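Local coordinates for protein 2-dehydropantoate 2-reductase (Porphyromonas gingivalis, PDB 2QYT) that probably catalyses the NADPH-dependent reduction of 2-dehydropantoate (ketopantoate) to (R)-pantoate, a step on the route to pantothenate, at residues 84-89 with 110-115; 9-14 with 175-180; 59-64 with 149-154; 23-28 with 65-70; 234-239 with 300-305. All coordinates share one frame; numbering follows the deposited sequence.

Interaction 1 (84-89 with 110-115); sequences VDYILF and NTKILP
Ile87 and Ile113 lie side by side on one face of a pair of parallel strands. CD1 of Ile87 is 4.2 Å from CG1 of Ile113 and also rests on the methyl CG2 of Thr111. This apolar face is the tightly packed part. Phe89 and Ile113 meet on the same face, and helix 122-126 covers them through Met126. Four backbone hydrogen bonds join the strands. The one from Leu114 N to Ile87 O, 2.7 Å, is nearly straight. On the other face CD1 of Leu88 touches CB of Leu114, at 4.1 Å.

The end at Asp85 and Asn110 is looser and reaches solvent, Asn110 being exposed. A water lies 2.8 Å from both Asp85 O and Asn110 O, and it sits over one face of the Tyr86 ring. Lys112 bends back, with turns at chi2 (-65°) and chi4 (-65°). This brings NZ to Asn110 O and into a salt bridge with Asp173. The hydroxyl of Thr111 gives its proton to Val84 O, 2.7 Å from OG1. OD2 of Asp85 turns to the backbone N of Lys10, on the next strand. Parallel strands side by side, with a helix-containing connection between them, are typical of a Rossmann-type NADP-binding domain.

Interaction 2 (9-14 with 175-180); sequences IKIAVF and VRLAEL
Ile9 and Leu180 meet tip to tip, with Ile9 CD1 3.8 Å from Leu180 CD1. This contact is apolar, as is most of the interface. CD1 of Ile11 reaches into the angle between two leucines. It is 3.7 Å from Leu180 CD2 and 3.9 Å from Leu177 CD1. In Leu180, CG is anti to the backbone N (chi1 -173°), which carries both methyls to the strand.

The second kind of contact is between an aliphatic side chain and a charged one. Ile9 and Arg176 lie alongside each other, pointing opposite ways. CD1 of Ile9 is 3.8 Å from Arg176 CD, and Ile9 CG1 lies over one face of the guanidinium. The polar side of Arg176 is used elsewhere, its NE bonding to Tyr86 OH. No hydrogen bond joins the two segments.

Segment 175-180 runs at 77° to strand 9-14. Its helix also packs on the flanking strands of the parallel sheet, Leu177 touching Tyr86 of strand 86-89 and Leu180 touching Leu38 of strand 38-43.

Interaction 3 (59-64 with 149-154); sequences RVVTPS and PGLITL
Arg59 and Leu151 pair in parallel strands whose backbone groups serve each other. Arg59 N gives a hydrogen bond to Gly150 O at 3.1 Å, and Arg59 O takes a nearly straight one (176°) from Ile152 N at 2.8 Å. Ile152 O then accepts from Val61 N, and Val61 O from Leu154 N, both at 2.9 Å. Three of these carbonyls, those of Arg59, Ile152 and Val61, also receive a CA-H contact from the opposite strand.

Strand 58-61 has its single parallel pairing here, in a mixed sheet. Antiparallel strands 66-69 and 137-148 flank the pair.

The polar side chains find partners outside the pair. Arg59 forms a salt bridge with Asp66. Its CG is anti to the backbone N (chi1 -172°), which lays Arg59 CG 3.6 Å from Leu151 CD1. Thr153 OG1 bonds to Ser147 OG, and Gly150 N to His48 ND1. Thr62 OG1 accepts from Ser64 N at 3.2 Å in an ST turn. Thr62 OG1 and Ser64 OG both bond to Asp157.

Interaction 4 (23-28 with 65-70); sequences YGAMLA and RDFLAR
Met26, a selenomethionine, crosses Phe67 and Arg65 at about right angles. Its CB leaves helix 18-33 pointing away from edge strand 66-69. CG lies anti to the carbonyl carbon (chi1 -63°), and bends at chi2 and chi3 turn the far end back. SE then sits 3.9 Å from Phe67 CZ, an oblique Met-aromatic contact. The same atom is 3.5 Å from Arg65 NH2, at the edge of the guanidinium and in its plane. That guanidinium also forms a salt bridge with Asp157. The terminal CE of Met26 lies near Arg65 NH2, at 3.9 Å.

Further along, Ala25 CB touches Ala69 CB at 3.6 Å and meets the edge of the Phe67 ring. Where the strand ends, one water links Ala28 O to Arg70 O, 2.8 Å from each. Another accepts from Arg70 N and gives a weak bond to Ala28 O.

No direct hydrogen bond crosses, so the fit rests on close apolar packing and polarisable selenium, with water bridging the backbones.

Interaction 5 (234-239 with 300-305); sequences LEEVAE and DLPMYK
The carboxylate of Glu236 binds two backbone amides at the N-terminal start of helix 302-309. OE2 accepts from Met303 N and OE1 from Tyr304 N, each at 2.8 Å. Both oxygens use the syn lone pair, so the carboxylate grips two successive amides in the first turn of the helix. Glu236 is extended beyond CG (chi2 177°), which carries its carboxylate out to the helix start. The two amides and the helix N terminus would probably favour the charged form of Glu236. This joins two helices of the C-terminal, all-helical part of the protein.

Around the carboxylate the next shell is apolar. Leu301, at the N-cap position, lies alongside Glu236 and points the other way, with its CB 3.5 Å from Glu236 OE1. Leu301 CD2 comes to 3.8 Å from Glu236 CG. The Pro302 ring lies against Glu236 OE2 through CD, at 3.2 Å.

Farther out, Val237 packs obliquely on the Tyr304 ring, CB 4.1 Å from CE1. Helix 194-215 positions that ring, Ser206 bonding to its hydroxyl and Val207 touching it. Val290 of helix 288-296 touches both Leu301 and Tyr304. OE1 of Glu236 also meets the ring at its edge and in its plane, 3.1 Å from Tyr304 CD1.

Overall arrangement
The chain starts in strand 9-14, and the long loop that interaction 2 closes with helix 172-183 contains interactions 1, 3 and 4. Helix 18-33 follows that strand and is held by interaction 4 to strand 66-69. Interaction 3 opens between the segments of interaction 4 and closes far beyond them, so the two cross; they share a sheet edge, where Val60 N meets Phe67 O. Interaction 1 lies within the loop of interaction 3 and joins two strands of the parallel sheet. It touches interaction 2 through strands 86-89 and 9-14. Interaction 5 comes last, in the helical C-terminal part, its centre about 34 to 41 Å from the other centres.

Interaction 1 (84-89 with 110-115)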
# COMPACT_ATOMS: atom_id res chain seq x y z
N VAL A 84 -19.28 0.40 6.10
CA VAL A 84 -19.07 -0.22 4.79
C VAL A 84 -18.54 -1.65 4.96
O VAL A 84 -18.23 -2.10 6.08
CB VAL A 84 -18.06 0.60 3.88
CG1 VAL A 84 -18.57 2.03 3.61
CG2 VAL A 84 -16.73 0.69 4.55
N ASP A 85 -18.40 -2.38 3.85
CA ASP A 85 -17.82 -3.72 3.93
C ASP A 85 -16.27 -3.75 3.91
O ASP A 85 -15.67 -4.59 4.58
CB ASP A 85 -18.47 -4.61 2.86
CG ASP A 85 -19.97 -4.68 3.05
OD1 ASP A 85 -20.38 -5.17 4.09
OD2 ASP A 85 -20.75 -4.18 2.22
N TYR A 86 -15.67 -2.83 3.15
CA TYR A 86 -14.21 -2.76 2.93
C TYR A 86 -13.81 -1.32 2.97
O TYR A 86 -14.45 -0.49 2.37
CB TYR A 86 -13.81 -3.39 1.58
CG TYR A 86 -14.34 -4.81 1.42
CD1 TYR A 86 -15.49 -5.09 0.63
CD2 TYR A 86 -13.71 -5.89 2.06
CE1 TYR A 86 -15.96 -6.43 0.48
CE2 TYR A 86 -14.21 -7.24 1.93
CZ TYR A 86 -15.30 -7.48 1.14
OH TYR A 86 -15.72 -8.79 1.01
N ILE A 87 -12.79 -1.05 3.77
CA ILE A 87 -12.09 0.20 3.71
C ILE A 87 -10.69 -0.07 3.15
O ILE A 87 -9.90 -0.84 3.71
CB ILE A 87 -11.96 0.86 5.09
CG1 ILE A 87 -13.35 1.17 5.66
CG2 ILE A 87 -11.05 2.14 4.99
CD1 ILE A 87 -13.34 1.49 7.19
N LEU A 88 -10.40 0.61 2.04
CA LEU A 88 -9.04 0.66 1.47
C LEU A 88 -8.38 1.91 2.05
O LEU A 88 -8.85 3.05 1.81
CB LEU A 88 -9.17 0.79 -0.07
CG LEU A 88 -9.11 -0.46 -0.93
CD1 LEU A 88 -9.80 -1.67 -0.39
CD2 LEU A 88 -9.48 -0.15 -2.43
N PHE A 89 -7.36 1.70 2.87
CA PHE A 89 -6.76 2.76 3.66
C PHE A 89 -5.50 3.16 2.88
O PHE A 89 -4.57 2.39 2.78
CB PHE A 89 -6.44 2.22 5.08
CG PHE A 89 -5.94 3.27 6.04
CD1 PHE A 89 -6.83 4.05 6.78
CD2 PHE A 89 -4.56 3.49 6.20
CE1 PHE A 89 -6.38 5.02 7.67
CE2 PHE A 89 -4.07 4.49 7.10
CZ PHE A 89 -5.00 5.24 7.85
N ASN A 110 -19.26 -6.00 9.74
CA ASN A 110 -18.59 -6.76 8.70
C ASN A 110 -17.30 -6.17 8.17
O ASN A 110 -16.63 -6.80 7.33
CB ASN A 110 -19.56 -7.00 7.53
CG ASN A 110 -20.80 -7.80 7.96
OD1 ASN A 110 -20.69 -8.79 8.71
ND2 ASN A 110 -21.98 -7.36 7.51
N THR A 111 -16.92 -4.98 8.65
CA THR A 111 -15.90 -4.18 7.97
C THR A 111 -14.54 -4.81 8.02
O THR A 111 -14.11 -5.28 9.09
CB THR A 111 -15.81 -2.75 8.49
OG1 THR A 111 -17.10 -2.18 8.49
CG2 THR A 111 -14.88 -1.88 7.58
N LYS A 112 -13.87 -4.82 6.87
CA LYS A 112 -12.46 -5.24 6.74
C LYS A 112 -11.66 -4.07 6.17
O LYS A 112 -12.11 -3.39 5.26
CB LYS A 112 -12.29 -6.46 5.84
CG LYS A 112 -13.15 -7.69 6.23
CD LYS A 112 -12.71 -8.22 7.60
CE LYS A 112 -13.47 -9.46 8.01
NZ LYS A 112 -14.87 -9.19 8.21
N ILE A 113 -10.50 -3.81 6.76
CA ILE A 113 -9.69 -2.70 6.42
C ILE A 113 -8.43 -3.25 5.79
O ILE A 113 -7.82 -4.20 6.34
CB ILE A 113 -9.33 -1.84 7.66
CG1 ILE A 113 -10.60 -1.39 8.39
CG2 ILE A 113 -8.52 -0.64 7.26
CD1 ILE A 113 -10.33 -0.84 9.74
N LEU A 114 -8.08 -2.67 4.63
CA LEU A 114 -6.88 -2.97 3.86
C LEU A 114 -5.94 -1.76 3.78
O LEU A 114 -6.18 -0.87 2.98
CB LEU A 114 -7.26 -3.34 2.42
CG LEU A 114 -7.11 -4.78 1.95
CD1 LEU A 114 -7.38 -4.96 0.46
CD2 LEU A 114 -5.68 -5.18 2.30
N PRO A 115 -4.86 -1.74 4.57
CA PRO A 115 -3.88 -0.70 4.36
C PRO A 115 -3.04 -1.05 3.13
O PRO A 115 -2.48 -2.17 3.05
CB PRO A 115 -3.02 -0.73 5.65
CG PRO A 115 -3.62 -1.80 6.54
CD PRO A 115 -4.44 -2.67 5.64
O HOH W 1 -16.51 -7.31 4.56

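Interaction 2 (9-14 with 175-180)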
# COMPACT_ATOMS: atom_id res chain seq x y z
N ILE A 9 -22.73 -4.38 -1.93
CA ILE A 9 -21.45 -4.36 -1.24
C ILE A 9 -20.96 -2.91 -1.24
O ILE A 9 -21.17 -2.19 -2.19
CB ILE A 9 -20.43 -5.32 -1.91
CG1 ILE A 9 -20.97 -6.74 -1.85
CG2 ILE A 9 -19.10 -5.26 -1.21
CD1 ILE A 9 -20.35 -7.65 -2.93
N LYS A 10 -20.34 -2.49 -0.15
CA LYS A 10 -20.00 -1.09 0.08
C LYS A 10 -18.50 -1.06 0.35
O LYS A 10 -18.02 -1.71 1.30
CB LYS A 10 -20.78 -0.60 1.31
CG LYS A 10 -22.31 -0.58 1.10
CD LYS A 10 -22.99 -0.16 2.41
CE LYS A 10 -24.49 -0.41 2.39
NZ LYS A 10 -25.21 0.33 3.53
N ILE A 11 -17.76 -0.31 -0.50
CA ILE A 11 -16.34 -0.10 -0.33
C ILE A 11 -16.04 1.39 -0.18
O ILE A 11 -16.54 2.20 -0.96
CB ILE A 11 -15.55 -0.60 -1.61
CG1 ILE A 11 -15.86 -2.06 -1.90
CG2 ILE A 11 -14.03 -0.43 -1.45
CD1 ILE A 11 -14.72 -2.77 -2.66
N ALA A 12 -15.21 1.75 0.79
CA ALA A 12 -14.72 3.11 0.91
C ALA A 12 -13.22 3.20 0.63
O ALA A 12 -12.45 2.29 0.98
CB ALA A 12 -15.02 3.63 2.25
N VAL A 13 -12.81 4.31 0.02
CA VAL A 13 -11.40 4.57 -0.20
C VAL A 13 -11.03 5.79 0.61
O VAL A 13 -11.53 6.87 0.34
CB VAL A 13 -11.04 4.74 -1.71
CG1 VAL A 13 -9.52 4.78 -1.89
CG2 VAL A 13 -11.56 3.57 -2.48
N PHE A 14 -10.13 5.60 1.58
CA PHE A 14 -9.68 6.66 2.46
C PHE A 14 -8.30 7.15 2.00
O PHE A 14 -7.30 6.48 2.21
CB PHE A 14 -9.61 6.11 3.91
CG PHE A 14 -9.31 7.18 4.95
CD1 PHE A 14 -10.27 8.12 5.30
CD2 PHE A 14 -8.07 7.22 5.59
CE1 PHE A 14 -10.03 9.07 6.26
CE2 PHE A 14 -7.80 8.20 6.54
CZ PHE A 14 -8.79 9.13 6.88
N VAL A 175 -12.51 -14.06 -0.35
CA VAL A 175 -12.92 -14.54 -1.67
C VAL A 175 -13.86 -13.51 -2.29
O VAL A 175 -13.71 -13.14 -3.45
CB VAL A 175 -13.60 -15.93 -1.58
CG1 VAL A 175 -14.15 -16.37 -2.94
CG2 VAL A 175 -12.62 -16.97 -1.06
N ARG A 176 -14.80 -13.00 -1.50
CA ARG A 176 -15.67 -11.96 -2.00
C ARG A 176 -14.86 -10.76 -2.50
O ARG A 176 -15.10 -10.26 -3.61
CB ARG A 176 -16.70 -11.51 -0.97
CG ARG A 176 -17.77 -10.59 -1.56
CD ARG A 176 -18.88 -10.25 -0.56
NE ARG A 176 -18.45 -9.39 0.55
CZ ARG A 176 -19.29 -8.91 1.47
NH1 ARG A 176 -20.60 -9.20 1.40
NH2 ARG A 176 -18.86 -8.15 2.48
N LEU A 177 -13.91 -10.28 -1.70
CA LEU A 177 -13.14 -9.12 -2.18
C LEU A 177 -12.31 -9.45 -3.43
O LEU A 177 -12.22 -8.65 -4.35
CB LEU A 177 -12.31 -8.47 -1.07
CG LEU A 177 -11.65 -7.12 -1.44
CD1 LEU A 177 -12.68 -6.02 -1.73
CD2 LEU A 177 -10.71 -6.71 -0.32
N ALA A 178 -11.75 -10.65 -3.48
CA ALA A 178 -10.86 -11.00 -4.60
C ALA A 178 -11.64 -11.03 -5.92
O ALA A 178 -11.24 -10.41 -6.86
CB ALA A 178 -10.20 -12.34 -4.32
N GLU A 179 -12.78 -11.73 -5.95
CA GLU A 179 -13.70 -11.73 -7.10
C GLU A 179 -14.16 -10.36 -7.50
O GLU A 179 -14.28 -10.03 -8.68
CB GLU A 179 -14.95 -12.55 -6.74
CG GLU A 179 -14.71 -14.04 -6.60
CD GLU A 179 -16.01 -14.83 -6.69
OE1 GLU A 179 -16.06 -15.83 -7.43
OE2 GLU A 179 -17.01 -14.45 -6.04
N LEU A 180 -14.44 -9.55 -6.50
CA LEU A 180 -14.91 -8.22 -6.73
C LEU A 180 -13.80 -7.28 -7.31
O LEU A 180 -14.05 -6.47 -8.21
CB LEU A 180 -15.44 -7.70 -5.41
CG LEU A 180 -16.14 -6.37 -5.38
CD1 LEU A 180 -17.03 -6.37 -4.16
CD2 LEU A 180 -15.01 -5.36 -5.26

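Interaction 3 (59-64 with 149-154)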
# COMPACT_ATOMS: atom_id res chain seq x y z
N ARG A 59 -10.60 11.97 -12.49
CA ARG A 59 -9.93 11.69 -13.77
C ARG A 59 -8.63 10.88 -13.63
O ARG A 59 -7.80 11.18 -12.76
CB ARG A 59 -9.67 12.99 -14.54
CG ARG A 59 -9.15 12.72 -15.95
CD ARG A 59 -8.98 14.01 -16.71
NE ARG A 59 -8.42 13.84 -18.07
CZ ARG A 59 -8.06 14.85 -18.86
NH1 ARG A 59 -8.22 16.11 -18.44
NH2 ARG A 59 -7.56 14.59 -20.07
N VAL A 60 -8.45 9.88 -14.50
CA VAL A 60 -7.26 9.05 -14.50
C VAL A 60 -6.69 8.98 -15.93
O VAL A 60 -7.42 8.68 -16.89
CB VAL A 60 -7.54 7.62 -13.97
CG1 VAL A 60 -6.25 6.81 -13.95
CG2 VAL A 60 -8.12 7.66 -12.58
N VAL A 61 -5.42 9.35 -16.06
CA VAL A 61 -4.68 9.29 -17.32
C VAL A 61 -3.51 8.32 -17.20
O VAL A 61 -2.78 8.30 -16.22
CB VAL A 61 -4.26 10.70 -17.91
CG1 VAL A 61 -5.45 11.64 -18.04
CG2 VAL A 61 -3.15 11.39 -17.05
N THR A 62 -3.31 7.51 -18.24
CA THR A 62 -2.24 6.53 -18.23
C THR A 62 -1.67 6.61 -19.65
O THR A 62 -2.16 7.41 -20.46
CB THR A 62 -2.76 5.08 -17.86
OG1 THR A 62 -3.32 4.48 -19.01
CG2 THR A 62 -3.87 5.08 -16.75
N PRO A 63 -0.64 5.83 -19.95
CA PRO A 63 -0.23 5.87 -21.34
C PRO A 63 -1.34 5.57 -22.38
O PRO A 63 -1.33 6.14 -23.50
CB PRO A 63 0.93 4.85 -21.43
CG PRO A 63 1.48 4.72 -20.06
CD PRO A 63 0.22 4.95 -19.13
N SER A 64 -2.25 4.65 -22.04
CA SER A 64 -3.23 4.15 -23.00
C SER A 64 -4.65 4.52 -22.66
O SER A 64 -5.54 4.30 -23.47
CB SER A 64 -3.12 2.62 -23.15
OG SER A 64 -3.57 1.95 -21.95
N PRO A 149 -5.32 18.75 -8.76
CA PRO A 149 -6.60 18.55 -8.12
C PRO A 149 -7.52 17.76 -9.06
O PRO A 149 -7.71 18.12 -10.21
CB PRO A 149 -7.08 19.97 -7.89
CG PRO A 149 -5.81 20.74 -7.64
CD PRO A 149 -4.86 20.15 -8.64
N GLY A 150 -8.05 16.64 -8.58
CA GLY A 150 -8.96 15.81 -9.36
C GLY A 150 -8.35 14.92 -10.42
O GLY A 150 -9.09 14.38 -11.27
N LEU A 151 -7.02 14.75 -10.39
CA LEU A 151 -6.36 14.01 -11.48
C LEU A 151 -5.31 13.05 -10.97
O LEU A 151 -4.41 13.44 -10.23
CB LEU A 151 -5.72 14.98 -12.50
CG LEU A 151 -4.96 14.34 -13.69
CD1 LEU A 151 -5.94 13.64 -14.68
CD2 LEU A 151 -4.01 15.31 -14.46
N ILE A 152 -5.42 11.80 -11.38
CA ILE A 152 -4.40 10.79 -11.16
C ILE A 152 -3.70 10.50 -12.49
O ILE A 152 -4.35 10.33 -13.55
CB ILE A 152 -5.00 9.43 -10.62
CG1 ILE A 152 -5.95 9.68 -9.42
CG2 ILE A 152 -3.93 8.48 -10.21
CD1 ILE A 152 -5.31 10.57 -8.29
N THR A 153 -2.38 10.42 -12.42
CA THR A 153 -1.58 10.02 -13.56
C THR A 153 -0.82 8.74 -13.21
O THR A 153 -0.19 8.66 -12.15
CB THR A 153 -0.55 11.11 -13.90
OG1 THR A 153 -1.27 12.33 -14.17
CG2 THR A 153 0.34 10.72 -15.10
N LEU A 154 -0.93 7.75 -14.09
CA LEU A 154 -0.06 6.58 -14.06
C LEU A 154 0.99 6.70 -15.10
O LEU A 154 0.73 6.99 -16.28
CB LEU A 154 -0.82 5.28 -14.32
CG LEU A 154 -1.61 4.63 -13.19
CD1 LEU A 154 -2.70 5.55 -12.73
CD2 LEU A 154 -2.18 3.28 -13.71

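Interaction 4 (23-28 with 65-70)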
# COMPACT_ATOMS: atom_id res chain seq x y z
N TYR A 23 -7.27 2.84 -7.55
CA TYR A 23 -8.14 1.67 -7.25
C TYR A 23 -9.56 2.08 -6.97
O TYR A 23 -10.50 1.41 -7.38
CB TYR A 23 -7.53 0.77 -6.18
CG TYR A 23 -6.24 0.14 -6.65
CD1 TYR A 23 -6.24 -0.84 -7.65
CD2 TYR A 23 -5.00 0.55 -6.13
CE1 TYR A 23 -5.08 -1.42 -8.11
CE2 TYR A 23 -3.81 -0.05 -6.59
CZ TYR A 23 -3.85 -1.02 -7.56
OH TYR A 23 -2.68 -1.61 -7.98
N GLY A 24 -9.73 3.24 -6.35
CA GLY A 24 -11.09 3.81 -6.20
C GLY A 24 -11.79 4.11 -7.52
O GLY A 24 -12.99 3.86 -7.69
N ALA A 25 -11.03 4.63 -8.50
CA ALA A 25 -11.58 4.88 -9.82
C ALA A 25 -12.03 3.59 -10.52
O ALA A 25 -13.11 3.53 -11.10
CB ALA A 25 -10.56 5.65 -10.69
N MSE A 26 -11.20 2.55 -10.49
CA MSE A 26 -11.55 1.29 -11.14
C MSE A 26 -12.77 0.69 -10.48
O MSE A 26 -13.68 0.19 -11.18
CB MSE A 26 -10.39 0.31 -11.08
CG MSE A 26 -9.12 0.78 -11.84
SE MSE A 26 -9.45 0.88 -13.80
CE MSE A 26 -9.26 -1.03 -14.18
N LEU A 27 -12.81 0.72 -9.15
CA LEU A 27 -14.02 0.24 -8.45
C LEU A 27 -15.26 1.04 -8.82
O LEU A 27 -16.32 0.44 -9.08
CB LEU A 27 -13.83 0.23 -6.91
CG LEU A 27 -12.76 -0.83 -6.49
CD1 LEU A 27 -12.30 -0.56 -5.00
CD2 LEU A 27 -13.37 -2.22 -6.70
N ALA A 28 -15.16 2.37 -8.82
CA ALA A 28 -16.32 3.21 -9.21
C ALA A 28 -16.83 2.96 -10.63
O ALA A 28 -18.01 3.06 -10.89
CB ALA A 28 -15.97 4.69 -9.06
N ARG A 65 -4.89 5.11 -21.48
CA ARG A 65 -6.25 5.40 -21.03
C ARG A 65 -6.45 6.85 -20.58
O ARG A 65 -5.53 7.50 -20.13
CB ARG A 65 -6.68 4.44 -19.86
CG ARG A 65 -6.82 2.96 -20.29
CD ARG A 65 -7.12 2.08 -19.11
NE ARG A 65 -5.93 1.88 -18.30
CZ ARG A 65 -5.93 1.56 -17.01
NH1 ARG A 65 -4.76 1.41 -16.37
NH2 ARG A 65 -7.07 1.35 -16.37
N ASP A 66 -7.67 7.34 -20.69
CA ASP A 66 -7.99 8.66 -20.16
C ASP A 66 -9.46 8.59 -19.82
O ASP A 66 -10.29 8.63 -20.72
CB ASP A 66 -7.70 9.80 -21.19
CG ASP A 66 -8.01 11.23 -20.63
OD1 ASP A 66 -8.72 11.38 -19.59
OD2 ASP A 66 -7.54 12.21 -21.23
N PHE A 67 -9.77 8.49 -18.54
CA PHE A 67 -11.15 8.27 -18.12
C PHE A 67 -11.62 9.08 -16.90
O PHE A 67 -10.82 9.49 -16.07
CB PHE A 67 -11.51 6.75 -17.98
CG PHE A 67 -10.74 6.02 -16.90
CD1 PHE A 67 -9.53 5.39 -17.19
CD2 PHE A 67 -11.23 5.95 -15.61
CE1 PHE A 67 -8.80 4.73 -16.18
CE2 PHE A 67 -10.57 5.28 -14.61
CZ PHE A 67 -9.34 4.67 -14.86
N LEU A 68 -12.95 9.26 -16.78
CA LEU A 68 -13.52 9.90 -15.62
C LEU A 68 -14.43 8.92 -14.84
O LEU A 68 -15.44 8.48 -15.36
CB LEU A 68 -14.29 11.18 -16.06
CG LEU A 68 -15.00 12.06 -15.02
CD1 LEU A 68 -13.96 12.85 -14.19
CD2 LEU A 68 -15.96 13.03 -15.75
N ALA A 69 -14.05 8.59 -13.61
CA ALA A 69 -14.76 7.62 -12.80
C ALA A 69 -15.66 8.42 -11.85
O ALA A 69 -15.23 9.42 -11.25
CB ALA A 69 -13.73 6.79 -11.98
N ARG A 70 -16.92 8.00 -11.75
CA ARG A 70 -17.87 8.71 -10.91
C ARG A 70 -18.25 7.85 -9.71
O ARG A 70 -18.78 6.76 -9.87
CB ARG A 70 -19.11 9.09 -11.72
CG ARG A 70 -18.77 9.88 -12.99
CD ARG A 70 -20.01 10.04 -13.87
NE ARG A 70 -19.77 10.81 -15.09
CZ ARG A 70 -18.95 10.46 -16.08
NH1 ARG A 70 -18.18 9.33 -16.01
NH2 ARG A 70 -18.87 11.27 -17.11
O HOH W 2 -17.75 5.64 -12.98
O HOH W 3 -19.59 4.27 -8.91

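Interaction 5 (234-239 with 300-305)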
# COMPACT_ATOMS: atom_id res chain seq x y z
N LEU A 234 21.06 -5.58 1.44
CA LEU A 234 20.21 -6.72 1.14
C LEU A 234 20.32 -7.81 2.22
O LEU A 234 19.31 -8.32 2.71
CB LEU A 234 20.54 -7.25 -0.25
CG LEU A 234 19.63 -7.00 -1.49
CD1 LEU A 234 18.44 -6.07 -1.30
CD2 LEU A 234 20.45 -6.61 -2.74
N GLU A 235 21.55 -8.12 2.61
CA GLU A 235 21.84 -9.15 3.61
C GLU A 235 21.36 -8.74 5.00
O GLU A 235 20.89 -9.58 5.77
CB GLU A 235 23.34 -9.46 3.67
CG GLU A 235 23.89 -10.29 2.50
CD GLU A 235 25.37 -10.65 2.67
OE1 GLU A 235 25.84 -11.55 1.93
OE2 GLU A 235 26.07 -10.03 3.52
N GLU A 236 21.48 -7.44 5.29
CA GLU A 236 21.10 -6.89 6.58
C GLU A 236 19.57 -6.94 6.81
O GLU A 236 19.12 -7.51 7.82
CB GLU A 236 21.64 -5.47 6.73
CG GLU A 236 23.04 -5.42 7.30
CD GLU A 236 23.62 -4.03 7.38
OE1 GLU A 236 22.85 -3.05 7.26
OE2 GLU A 236 24.86 -3.91 7.57
N VAL A 237 18.81 -6.34 5.89
CA VAL A 237 17.35 -6.38 5.92
C VAL A 237 16.85 -7.82 5.92
O VAL A 237 15.88 -8.14 6.62
CB VAL A 237 16.70 -5.50 4.75
CG1 VAL A 237 16.67 -6.22 3.40
CG2 VAL A 237 15.27 -5.00 5.15
N ALA A 238 17.53 -8.70 5.18
CA ALA A 238 17.16 -10.11 5.10
C ALA A 238 17.42 -10.82 6.42
O ALA A 238 16.56 -11.59 6.88
CB ALA A 238 17.86 -10.82 3.97
N GLU A 239 18.58 -10.54 7.02
CA GLU A 239 18.93 -11.03 8.36
C GLU A 239 17.92 -10.54 9.41
O GLU A 239 17.51 -11.33 10.28
CB GLU A 239 20.34 -10.58 8.76
CG GLU A 239 20.93 -11.29 9.98
CD GLU A 239 22.34 -10.80 10.34
OE1 GLU A 239 22.87 -9.87 9.67
OE2 GLU A 239 22.92 -11.36 11.30
N ASP A 300 23.25 -6.94 14.70
CA ASP A 300 24.09 -5.84 14.22
C ASP A 300 23.87 -5.61 12.72
O ASP A 300 23.97 -6.54 11.92
CB ASP A 300 25.57 -6.09 14.53
CG ASP A 300 26.38 -4.79 14.57
OD1 ASP A 300 27.65 -4.87 14.71
OD2 ASP A 300 25.77 -3.69 14.46
N LEU A 301 23.54 -4.37 12.37
CA LEU A 301 23.38 -3.98 10.97
C LEU A 301 24.19 -2.71 10.74
O LEU A 301 23.62 -1.62 10.76
CB LEU A 301 21.92 -3.73 10.59
CG LEU A 301 20.79 -4.68 10.99
CD1 LEU A 301 19.48 -4.10 10.47
CD2 LEU A 301 20.98 -6.09 10.46
N PRO A 302 25.51 -2.86 10.54
CA PRO A 302 26.41 -1.71 10.39
C PRO A 302 26.11 -0.78 9.20
O PRO A 302 26.15 0.43 9.37
CB PRO A 302 27.80 -2.34 10.27
CG PRO A 302 27.56 -3.75 9.87
CD PRO A 302 26.25 -4.14 10.47
N MSE A 303 25.82 -1.35 8.03
CA MSE A 303 25.56 -0.55 6.83
C MSE A 303 24.31 0.33 6.94
O MSE A 303 24.35 1.52 6.60
CB MSE A 303 25.43 -1.44 5.59
CG MSE A 303 25.57 -0.72 4.23
SE MSE A 303 27.32 0.15 3.91
CE MSE A 303 28.54 -1.34 4.24
N TYR A 304 23.20 -0.26 7.40
CA TYR A 304 21.99 0.50 7.69
C TYR A 304 22.25 1.59 8.73
O TYR A 304 21.78 2.71 8.56
CB TYR A 304 20.87 -0.42 8.16
CG TYR A 304 19.91 -0.80 7.07
CD1 TYR A 304 20.07 -1.98 6.34
CD2 TYR A 304 18.81 0.02 6.78
CE1 TYR A 304 19.18 -2.33 5.34
CE2 TYR A 304 17.90 -0.33 5.77
CZ TYR A 304 18.09 -1.50 5.06
OH TYR A 304 17.20 -1.84 4.08
N LYS A 305 23.00 1.26 9.78
CA LYS A 305 23.28 2.22 10.86
C LYS A 305 24.17 3.38 10.40
O LYS A 305 23.91 4.52 10.77
CB LYS A 305 23.89 1.52 12.08
CG LYS A 305 22.94 0.56 12.78
CD LYS A 305 23.35 0.32 14.22
CE LYS A 305 24.38 -0.79 14.39
NZ LYS A 305 25.77 -0.39 14.01